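Side-chain contacts in 4'-phospho-dehydrooxetanocin synthase (Bacillus megaterium, PDB 5UL3), which catalyses the cobalamin- and S-adenosylmethionine-dependent oxidative ring contraction of dAMP to an oxetane aldehyde, a step in oxetanocin A biosynthesis: residues 146-149 and 154-157; 53-58 and 286-291. All blocks are in the same frame, centred on the assembly; numbering follows the deposited sequence.

Contact 1: 146-149 and 154-157; sequences YLRK and KVEL
V155 receives R148 and L147 from the preceding helix, showing how a beta-alpha-beta unit can be closed through both the side chain and the backbone of one residue. The unit is strand 119-124, helix 138-149 and strand 154-159, in the Rossmann fold that houses cobalamin. On the apolar side, the V155 CG2 branch meets L147 CB at 3.8 Å and lies nearly as close to L147 CD1, the two side chains crossing at about a right angle. CG1 stands anti to the backbone N (chi1 -176°), which leaves CG2 as the branch that meets L147. R148 reaches past this patch with its chain extended from CG to NE, and its NE passes 4.1 Å from V155 CB. Strand 154-159 borders its sheet: the backbones of K154 and E156 pair with residues 118-122, whereas V155 O is taken up by the arginine directly and V155 N through a water. NH2, which also forms a salt bridge to D293, donates to V155 O at 2.9 Å; the oxygen lies at the edge of the guanidinium, near its plane, while the donor stands above the carbonyl plane. That water accepts from R148 NE at 3.1 Å and from V155 N at 2.9 Å.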
ATOM      1  N   TYR A 146       7.491 -17.327  -0.056  1.00 20.83           N
ATOM      2  CA  TYR A 146       8.198 -17.834  -1.231  1.00 20.81           C
ATOM      3  C   TYR A 146       9.323 -18.793  -0.821  1.00 19.69           C
ATOM      4  O   TYR A 146       9.430 -19.909  -1.347  1.00 22.70           O
ATOM      5  CB  TYR A 146       8.742 -16.655  -2.056  1.00 18.87           C
ATOM      6  CG  TYR A 146       9.720 -17.119  -3.115  1.00 20.82           C
ATOM      7  CD1 TYR A 146       9.274 -17.637  -4.317  1.00 22.42           C
ATOM      8  CD2 TYR A 146      11.089 -17.118  -2.859  1.00 23.29           C
ATOM      9  CE1 TYR A 146      10.179 -18.111  -5.268  1.00 24.36           C
ATOM     10  CE2 TYR A 146      11.993 -17.596  -3.786  1.00 22.57           C
ATOM     11  CZ  TYR A 146      11.535 -18.080  -4.988  1.00 25.71           C
ATOM     12  OH  TYR A 146      12.447 -18.557  -5.900  1.00 29.13           O
ATOM     13  N   LEU A 147      10.174 -18.366   0.121  1.00 20.29           N
ATOM     14  CA  LEU A 147      11.291 -19.202   0.557  1.00 21.74           C
ATOM     15  C   LEU A 147      10.814 -20.479   1.244  1.00 24.89           C
ATOM     16  O   LEU A 147      11.420 -21.550   1.066  1.00 22.31           O
ATOM     17  CB  LEU A 147      12.198 -18.412   1.503  1.00 19.95           C
ATOM     18  CG  LEU A 147      12.958 -17.254   0.849  1.00 19.58           C
ATOM     19  CD1 LEU A 147      13.744 -16.461   1.923  1.00 22.01           C
ATOM     20  CD2 LEU A 147      13.899 -17.728  -0.256  1.00 21.38           C
ATOM     21  N   ARG A 148       9.739 -20.391   2.045  1.00 22.90           N
ATOM     22  CA  ARG A 148       9.227 -21.598   2.699  1.00 20.38           C
ATOM     23  C   ARG A 148       8.632 -22.572   1.692  1.00 22.00           C
ATOM     24  O   ARG A 148       8.848 -23.792   1.797  1.00 21.99           O
ATOM     25  CB  ARG A 148       8.189 -21.231   3.775  1.00 23.52           C
ATOM     26  CG  ARG A 148       8.817 -20.493   4.945  1.00 22.70           C
ATOM     27  CD  ARG A 148       7.771 -20.093   5.984  1.00 23.25           C
ATOM     28  NE  ARG A 148       8.391 -19.474   7.152  1.00 23.76           N
ATOM     29  CZ  ARG A 148       7.718 -18.751   8.047  1.00 25.41           C
ATOM     30  NH1 ARG A 148       6.411 -18.553   7.899  1.00 22.89           N
ATOM     31  NH2 ARG A 148       8.349 -18.219   9.079  1.00 27.01           N
ATOM     32  N   LYS A 149       7.875 -22.065   0.714  1.00 21.98           N
ATOM     33  CA  LYS A 149       7.261 -22.965  -0.253  1.00 20.73           C
ATOM     34  C   LYS A 149       8.316 -23.661  -1.103  1.00 24.14           C
ATOM     35  O   LYS A 149       8.195 -24.854  -1.391  1.00 21.53           O
ATOM     36  CB  LYS A 149       6.270 -22.220  -1.147  1.00 20.65           C
ATOM     37  CG  LYS A 149       5.608 -23.135  -2.188  1.00 22.19           C
ATOM     38  CD  LYS A 149       4.537 -22.379  -3.009  1.00 26.42           C
ATOM     39  CE  LYS A 149       3.770 -23.348  -3.946  1.00 33.58           C
ATOM     40  NZ  LYS A 149       2.343 -22.908  -4.159  1.00 37.83           N
ATOM     41  N   LYS A 154      14.930 -21.623   6.489  1.00 26.72           N
ATOM     42  CA  LYS A 154      14.121 -21.264   7.642  1.00 23.28           C
ATOM     43  C   LYS A 154      14.081 -19.743   7.722  1.00 24.83           C
ATOM     44  O   LYS A 154      15.125 -19.095   7.686  1.00 29.34           O
ATOM     45  CB  LYS A 154      14.719 -21.863   8.909  1.00 24.84           C
ATOM     46  CG  LYS A 154      14.685 -23.404   8.884  1.00 30.81           C
ATOM     47  CD  LYS A 154      14.874 -23.976  10.283  1.00 46.36           C
ATOM     48  CE  LYS A 154      15.821 -25.165  10.268  1.00 55.76           C
ATOM     49  NZ  LYS A 154      16.216 -25.585  11.649  1.00 52.65           N
ATOM     50  N   VAL A 155      12.884 -19.173   7.788  1.00 21.09           N
ATOM     51  CA  VAL A 155      12.720 -17.727   7.745  1.00 22.34           C
ATOM     52  C   VAL A 155      12.160 -17.273   9.084  1.00 22.43           C
ATOM     53  O   VAL A 155      11.194 -17.855   9.585  1.00 26.09           O
ATOM     54  CB  VAL A 155      11.801 -17.279   6.590  1.00 23.55           C
ATOM     55  CG1 VAL A 155      11.723 -15.740   6.517  1.00 20.20           C
ATOM     56  CG2 VAL A 155      12.292 -17.847   5.254  1.00 23.49           C
ATOM     57  N   GLU A 156      12.764 -16.236   9.647  1.00 23.13           N
ATOM     58  CA  GLU A 156      12.257 -15.575  10.847  1.00 26.01           C
ATOM     59  C   GLU A 156      11.815 -14.173  10.458  1.00 23.59           C
ATOM     60  O   GLU A 156      12.538 -13.474   9.746  1.00 24.91           O
ATOM     61  CB  GLU A 156      13.325 -15.525  11.940  1.00 26.30           C
ATOM     62  CG  GLU A 156      13.063 -14.483  13.036  1.00 40.03           C
ATOM     63  CD  GLU A 156      12.848 -15.099  14.412  1.00 63.33           C
ATOM     64  OE1 GLU A 156      12.961 -16.340  14.527  1.00 70.10           O
ATOM     65  OE2 GLU A 156      12.566 -14.341  15.374  1.00 58.32           O
ATOM     66  N   LEU A 157      10.627 -13.775  10.917  1.00 25.29           N
ATOM     67  CA  LEU A 157      10.044 -12.474  10.604  1.00 22.09           C
ATOM     68  C   LEU A 157      10.040 -11.610  11.856  1.00 24.80           C
ATOM     69  O   LEU A 157       9.608 -12.063  12.924  1.00 26.16           O
ATOM     70  CB  LEU A 157       8.613 -12.623  10.087  1.00 22.79           C
ATOM     71  CG  LEU A 157       8.493 -13.266   8.692  1.00 20.68           C
ATOM     72  CD1 LEU A 157       7.041 -13.605   8.392  1.00 29.68           C
ATOM     73  CD2 LEU A 157       9.048 -12.271   7.677  1.00 26.95           C
TER
HETATM   74  O   HOH W   1      10.768 -21.012   8.339  1.00 27.29           O

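Contact 2: 53-58 and 286-291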
ATOM      1  N   SER A  53       9.105 -27.456   6.879  1.00 23.91           N
ATOM      2  CA  SER A  53       9.242 -26.437   5.830  1.00 21.89           C
ATOM      3  C   SER A  53       7.978 -26.487   4.990  1.00 25.48           C
ATOM      4  O   SER A  53       7.025 -27.200   5.317  1.00 27.37           O
ATOM      5  CB  SER A  53      10.518 -26.672   5.006  1.00 26.27           C
ATOM      6  OG  SER A  53      10.751 -25.567   4.126  1.00 25.55           O
ATOM      7  N   GLY A  54       7.967 -25.757   3.866  1.00 22.97           N
ATOM      8  CA  GLY A  54       6.737 -25.619   3.106  1.00 24.26           C
ATOM      9  C   GLY A  54       5.813 -24.645   3.833  1.00 21.99           C
ATOM     10  O   GLY A  54       6.166 -24.083   4.861  1.00 24.71           O
ATOM     11  N   GLU A  55       4.607 -24.468   3.285  1.00 23.30           N
ATOM     12  CA  GLU A  55       3.622 -23.561   3.873  1.00 24.79           C
ATOM     13  C   GLU A  55       2.234 -23.949   3.383  1.00 21.71           C
ATOM     14  O   GLU A  55       2.089 -24.606   2.353  1.00 23.12           O
ATOM     15  CB  GLU A  55       3.938 -22.092   3.538  1.00 22.24           C
ATOM     16  CG  GLU A  55       4.182 -21.834   2.050  1.00 19.78           C
ATOM     17  CD  GLU A  55       2.890 -21.795   1.238  1.00 25.42           C
ATOM     18  OE1 GLU A  55       1.872 -21.244   1.716  1.00 27.29           O
ATOM     19  OE2 GLU A  55       2.876 -22.319   0.113  1.00 24.01           O
ATOM     20  N   THR A  56       1.210 -23.519   4.146  1.00 24.88           N
ATOM     21  CA  THR A  56      -0.205 -23.838   3.908  1.00 27.38           C
ATOM     22  C   THR A  56      -0.425 -25.224   3.295  1.00 27.00           C
ATOM     23  O   THR A  56      -0.324 -26.232   4.002  1.00 30.09           O
ATOM     24  CB  THR A  56      -0.907 -22.757   3.056  1.00 25.67           C
ATOM     25  OG1 THR A  56      -0.376 -22.695   1.724  1.00 27.53           O
ATOM     26  CG2 THR A  56      -0.769 -21.379   3.730  1.00 22.93           C
ATOM     27  N   ASP A  57      -0.734 -25.297   2.003  1.00 23.85           N
ATOM     28  CA  ASP A  57      -1.136 -26.554   1.377  1.00 24.62           C
ATOM     29  C   ASP A  57       0.040 -27.424   0.929  1.00 27.59           C
ATOM     30  O   ASP A  57      -0.177 -28.370   0.167  1.00 31.85           O
ATOM     31  CB  ASP A  57      -2.071 -26.300   0.198  1.00 27.10           C
ATOM     32  CG  ASP A  57      -1.397 -25.583  -0.969  1.00 33.97           C
ATOM     33  OD1 ASP A  57      -0.265 -25.074  -0.833  1.00 30.91           O
ATOM     34  OD2 ASP A  57      -2.036 -25.519  -2.036  1.00 33.97           O
ATOM     35  N   ASN A  58       1.258 -27.147   1.403  1.00 25.31           N
ATOM     36  CA  ASN A  58       2.392 -27.997   1.058  1.00 26.43           C
ATOM     37  C   ASN A  58       3.341 -28.147   2.235  1.00 26.92           C
ATOM     38  O   ASN A  58       4.473 -28.622   2.061  1.00 26.00           O
ATOM     39  CB  ASN A  58       3.131 -27.446  -0.185  1.00 22.80           C
ATOM     40  CG  ASN A  58       3.590 -26.014  -0.007  1.00 21.07           C
ATOM     41  OD1 ASN A  58       4.594 -25.742   0.658  1.00 22.17           O
ATOM     42  ND2 ASN A  58       2.864 -25.081  -0.627  1.00 24.68           N
ATOM     43  N   GLU A 286       4.331 -18.710  -8.229  1.00 26.04           N
ATOM     44  CA  GLU A 286       5.428 -19.025  -7.328  1.00 24.61           C
ATOM     45  C   GLU A 286       5.341 -18.312  -5.988  1.00 25.06           C
ATOM     46  O   GLU A 286       6.088 -18.670  -5.082  1.00 24.69           O
ATOM     47  CB  GLU A 286       6.770 -18.709  -7.982  1.00 29.19           C
ATOM     48  CG  GLU A 286       6.990 -19.607  -9.212  1.00 33.31           C
ATOM     49  CD  GLU A 286       8.354 -19.440  -9.841  1.00 39.28           C
ATOM     50  OE1 GLU A 286       9.208 -18.752  -9.255  1.00 33.69           O
ATOM     51  OE2 GLU A 286       8.564 -20.002 -10.934  1.00 45.42           O
ATOM     52  N   VAL A 287       4.477 -17.314  -5.843  1.00 21.66           N
ATOM     53  CA  VAL A 287       4.413 -16.551  -4.602  1.00 20.17           C
ATOM     54  C   VAL A 287       3.108 -16.931  -3.903  1.00 23.01           C
ATOM     55  O   VAL A 287       2.013 -16.582  -4.383  1.00 20.16           O
ATOM     56  CB  VAL A 287       4.514 -15.039  -4.844  1.00 21.25           C
ATOM     57  CG1 VAL A 287       4.425 -14.296  -3.528  1.00 23.85           C
ATOM     58  CG2 VAL A 287       5.853 -14.705  -5.509  1.00 23.38           C
ATOM     59  N   PRO A 288       3.170 -17.682  -2.798  1.00 24.81           N
ATOM     60  CA  PRO A 288       1.940 -18.138  -2.140  1.00 21.70           C
ATOM     61  C   PRO A 288       1.441 -17.119  -1.129  1.00 22.02           C
ATOM     62  O   PRO A 288       1.996 -16.023  -1.001  1.00 21.47           O
ATOM     63  CB  PRO A 288       2.385 -19.432  -1.441  1.00 23.06           C
ATOM     64  CG  PRO A 288       3.811 -19.090  -1.002  1.00 21.88           C
ATOM     65  CD  PRO A 288       4.377 -18.148  -2.089  1.00 21.53           C
ATOM     66  N   THR A 289       0.381 -17.487  -0.408  1.00 21.86           N
ATOM     67  CA  THR A 289      -0.139 -16.733   0.735  1.00 21.84           C
ATOM     68  C   THR A 289       0.984 -16.096   1.547  1.00 21.66           C
ATOM     69  O   THR A 289       1.934 -16.792   1.906  1.00 20.57           O
ATOM     70  CB  THR A 289      -0.942 -17.679   1.638  1.00 20.40           C
ATOM     71  OG1 THR A 289      -1.924 -18.372   0.856  1.00 21.74           O
ATOM     72  CG2 THR A 289      -1.614 -16.897   2.803  1.00 24.93           C
ATOM     73  N   PRO A 290       0.940 -14.796   1.858  1.00 21.25           N
ATOM     74  CA  PRO A 290       1.972 -14.223   2.724  1.00 20.37           C
ATOM     75  C   PRO A 290       2.043 -14.971   4.046  1.00 22.08           C
ATOM     76  O   PRO A 290       1.035 -15.475   4.550  1.00 20.72           O
ATOM     77  CB  PRO A 290       1.497 -12.779   2.946  1.00 24.03           C
ATOM     78  CG  PRO A 290       0.045 -12.824   2.650  1.00 27.41           C
ATOM     79  CD  PRO A 290      -0.113 -13.815   1.552  1.00 22.75           C
ATOM     80  N   SER A 291       3.243 -15.021   4.610  1.00 20.90           N
ATOM     81  CA  SER A 291       3.420 -15.685   5.895  1.00 23.79           C
ATOM     82  C   SER A 291       2.639 -14.927   6.964  1.00 28.70           C
ATOM     83  O   SER A 291       2.571 -13.697   6.944  1.00 22.76           O
ATOM     84  CB  SER A 291       4.905 -15.750   6.261  1.00 23.10           C
ATOM     85  OG  SER A 291       5.593 -16.599   5.329  1.00 22.67           O
TER
HETATM   86  O   HOH W   2       2.078 -19.091   3.180  1.00 24.27           O
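E55 lays its carboxylate against the ring of P288, a case of two irregular loops meeting without a direct hydrogen bond. The van der Waals part is small: E55 OE2 lies 3.3 Å from P288 CB and E55 CD 3.6 Å from P288 CG, while T56 CG2 approaches T289 CB at 4.3 Å. The polar link is indirect, a water donating to E55 OE1 and to T289 O, at 2.6 Å from each. Bonds within 53-58 hold the carboxylate in place. N58 N donates to E55 O, closing a turn close to type II', and E55 N donates to N58 OD1. E55 bends back over this turn at chi2 (77°), where T56 OG1 donates to OE1 at 2.7 Å and N58 ND2 to OE2 at 2.9 Å, both from above the carboxylate plane. Each oxygen is thus engaged inside its own loop while the carboxylate packs on the proline. Segment 53-58 connects strands 49-53 and 60-64 of the four-stranded antiparallel sheet, and 286-291 runs between helices 283-286 and 295-300. Helix 335-351 flanks both, binding T56 through K340 and T289 through D344, while K149 of helix 138-149 packs against E55.

How the contacts relate
The two contacts illustrate how one helix can serve both the inside of a domain and its border. Their centres are 9 Å apart; helix 138-149 supplies half of contact 1, while its K149 CD comes 3.5 Å from E55 OE2 of contact 2. In chain order come 53-58, 146-149, 154-157 and 286-291. Contact 1 is local to the cobalamin-binding Rossmann fold; contact 2 brings a hairpin loop of the N-terminal sheet to the connection between that fold and the partial barrel of the radical SAM domain. With helix 335-351 of that domain beside contact 2, the region is consistent with a meeting of three domains, the L147 and P288 side chains lying about 8 and 10 Å from the bound cobalamin.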